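Side-chain contact in Mll5499 protein (Mesorhizobium loti, PDB 3BDE), which is of unknown function but forms a homodimer of ferredoxin-like subunits and belongs to the stress-responsive Dabb (alpha/beta barrel) family: residues F27-A32 with L36-F41. Residues are numbered along the deposited sequence; the frame is centred on the assembly and turned at random. Where two conformers were deposited one is given.
Sequences FTLKHA and LEEKRF. With EDO (1,2-ethanediol), chain G.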
loop_
_atom_site.group_PDB
_atom_site.type_symbol
_atom_site.label_atom_id
_atom_site.label_comp_id
_atom_site.label_asym_id
_atom_site.label_seq_id
_atom_site.Cartn_x
_atom_site.Cartn_y
_atom_site.Cartn_z
ATOM N N PHE A 27 3.576 9.165 -1.982
ATOM C CA PHE A 27 4.148 10.372 -2.585
ATOM C C PHE A 27 4.894 11.297 -1.654
ATOM O O PHE A 27 4.809 11.182 -0.425
ATOM C CB PHE A 27 3.016 11.182 -3.268
ATOM C CG PHE A 27 1.962 11.708 -2.312
ATOM C CD1 PHE A 27 0.845 10.936 -1.977
ATOM C CD2 PHE A 27 2.056 13.002 -1.773
ATOM C CE1 PHE A 27 -0.129 11.448 -1.084
ATOM C CE2 PHE A 27 1.093 13.506 -0.897
ATOM C CZ PHE A 27 0.007 12.730 -0.552
ATOM N N THR A 28 5.617 12.211 -2.289
ATOM C CA THR A 28 6.371 13.270 -1.637
ATOM C C THR A 28 5.983 14.553 -2.359
ATOM O O THR A 28 5.857 14.574 -3.599
ATOM C CB THR A 28 7.880 13.029 -1.727
ATOM O OG1 THR A 28 8.197 11.899 -0.917
ATOM C CG2 THR A 28 8.656 14.226 -1.203
ATOM N N LEU A 29 5.762 15.598 -1.584
ATOM C CA LEU A 29 5.396 16.904 -2.142
ATOM C C LEU A 29 6.664 17.749 -2.295
ATOM O O LEU A 29 7.666 17.473 -1.666
ATOM C CB LEU A 29 4.412 17.597 -1.210
ATOM C CG LEU A 29 3.098 16.870 -0.936
ATOM C CD1 LEU A 29 2.344 17.596 0.220
ATOM C CD2 LEU A 29 2.309 16.840 -2.214
ATOM N N LYS A 30 6.588 18.786 -3.122
ATOM C CA LYS A 30 7.689 19.765 -3.303
ATOM C C LYS A 30 7.814 20.696 -2.089
ATOM O O LYS A 30 8.874 21.313 -1.880
ATOM C CB LYS A 30 7.451 20.618 -4.559
ATOM C CG LYS A 30 7.458 19.799 -5.825
ATOM C CD LYS A 30 7.139 20.602 -7.028
ATOM C CE LYS A 30 7.173 19.732 -8.265
ATOM N NZ LYS A 30 6.697 20.532 -9.427
ATOM N N HIS A 31 6.752 20.766 -1.291
ATOM C CA HIS A 31 6.668 21.651 -0.130
ATOM C C HIS A 31 7.518 21.160 1.013
ATOM O O HIS A 31 7.741 19.957 1.159
ATOM C CB HIS A 31 5.229 21.761 0.391
ATOM C CG HIS A 31 4.222 22.091 -0.664
ATOM N ND1 HIS A 31 4.372 23.149 -1.530
ATOM C CD2 HIS A 31 3.035 21.517 -0.972
ATOM C CE1 HIS A 31 3.331 23.203 -2.338
ATOM N NE2 HIS A 31 2.508 22.224 -2.020
ATOM N N ALA A 32 7.933 22.109 1.850
ATOM C CA ALA A 32 8.728 21.830 3.027
ATOM C C ALA A 32 7.920 21.020 4.020
ATOM O O ALA A 32 6.710 21.213 4.142
ATOM C CB ALA A 32 9.202 23.155 3.698
ATOM N N LEU A 36 2.572 24.942 5.895
ATOM C CA LEU A 36 1.145 25.207 5.685
ATOM C C LEU A 36 0.746 24.770 4.288
ATOM O O LEU A 36 -0.388 24.328 4.087
ATOM C CB LEU A 36 0.793 26.684 5.930
ATOM C CG LEU A 36 0.998 27.272 7.344
ATOM C CD1 LEU A 36 0.370 26.372 8.403
ATOM C CD2 LEU A 36 2.460 27.529 7.696
ATOM N N GLU A 37 1.672 24.880 3.328
ATOM C CA GLU A 37 1.444 24.400 1.958
ATOM C C GLU A 37 1.198 22.876 1.962
ATOM O O GLU A 37 0.332 22.367 1.240
ATOM C CB GLU A 37 2.637 24.691 1.038
ATOM C CG GLU A 37 2.897 26.161 0.714
ATOM C CD GLU A 37 3.725 26.926 1.744
ATOM O OE1 GLU A 37 3.953 26.453 2.887
ATOM O OE2 GLU A 37 4.138 28.048 1.401
ATOM N N GLU A 38 1.990 22.165 2.761
ATOM C CA GLU A 38 1.834 20.715 2.907
ATOM C C GLU A 38 0.463 20.418 3.508
ATOM O O GLU A 38 -0.275 19.621 2.948
ATOM C CB GLU A 38 2.917 20.148 3.801
ATOM C CG GLU A 38 2.892 18.654 3.975
ATOM C CD GLU A 38 3.906 18.234 4.988
ATOM O OE1 GLU A 38 3.623 18.364 6.197
ATOM O OE2 GLU A 38 4.974 17.758 4.576
ATOM N N LYS A 39 0.157 21.074 4.637
ATOM C CA LYS A 39 -1.136 20.939 5.349
ATOM C C LYS A 39 -2.319 21.166 4.399
ATOM O O LYS A 39 -3.251 20.381 4.347
ATOM C CB LYS A 39 -1.226 21.967 6.494
ATOM C CG LYS A 39 -2.484 21.872 7.400
ATOM C CD LYS A 39 -2.863 23.206 8.067
ATOM C CE LYS A 39 -3.393 24.273 7.060
ATOM N NZ LYS A 39 -4.500 23.787 6.167
ATOM N N ARG A 40 -2.262 22.263 3.658
ATOM C CA ARG A 40 -3.313 22.658 2.722
ATOM C C ARG A 40 -3.537 21.646 1.599
ATOM O O ARG A 40 -4.697 21.366 1.245
ATOM C CB ARG A 40 -2.963 24.049 2.195
ATOM C CG ARG A 40 -3.985 24.803 1.422
ATOM C CD ARG A 40 -3.809 26.296 1.751
ATOM N NE ARG A 40 -2.414 26.689 1.543
ATOM C CZ ARG A 40 -1.657 27.478 2.323
ATOM N NH1 ARG A 40 -2.079 27.973 3.493
ATOM N NH2 ARG A 40 -0.399 27.721 1.944
ATOM N N PHE A 41 -2.452 21.071 1.060
ATOM C CA PHE A 41 -2.581 20.029 0.023
ATOM C C PHE A 41 -3.348 18.818 0.601
ATOM O O PHE A 41 -4.300 18.332 -0.008
ATOM C CB PHE A 41 -1.203 19.578 -0.504
ATOM C CG PHE A 41 -1.277 18.484 -1.521
ATOM C CD1 PHE A 41 -1.289 17.129 -1.117
ATOM C CD2 PHE A 41 -1.361 18.778 -2.876
ATOM C CE1 PHE A 41 -1.391 16.106 -2.052
ATOM C CE2 PHE A 41 -1.461 17.762 -3.828
ATOM C CZ PHE A 41 -1.475 16.422 -3.426
HETATM C C1 EDO G . 2.278 29.551 3.436
HETATM O O1 EDO G . 1.063 30.026 4.034
HETATM C C2 EDO G . 3.533 30.287 3.907
HETATM O O2 EDO G . 3.418 30.733 5.268
HETATM O O HOH W 1 5.595 18.113 2.081
#
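Leu29 lays its methyl CD2 over one face of the Phe41 ring, 3.7 Å from the ring centroid and 11° off the normal, a CH-pi contact. The sister methyl, Leu29 CD1, lies near the same ring and reaches Glu38 CG at 3.9 Å, so a branched leucine can fill the angle between two helix side chains. Phe41 extends its ring from helix 36-50 toward the strand because CG lies anti to the backbone N (chi1 178°), and there Phe41 CE1 also comes within 3.8 Å of Phe27 CE2; the two ring planes stand 62° apart.

Beyond the strand's end, His31 turns its imidazole flat against the first helical turn. CB of Glu37 sits over the centre of the His31 ring, 3.5 Å from its centroid, while NE2 is hydrogen-bonded to Glu104 OE1, which helps fix the ring's rotation. Replacing the histidine by alanine would strip away the imidazole, and would probably leave Glu37 CB without its aromatic cover and Glu104 without this partner. The backbone of His31 is tied to the helix as well: one water donates to His31 O and, at 2.6 Å, to Glu38 OE2. A glutamate suits this buried position because its other oxygen, OE1, accepts from His34 N near the helix start.

The contact joins the end of strand 21-29 to the first turns of helix 36-50, the opening beta-alpha connection of the ferredoxin-like fold. Phe74 of strand 72-78, Val105 of strand 105-115 and Trp101 of helix 91-104 also pack against Phe41, continuing the core between sheet and helices.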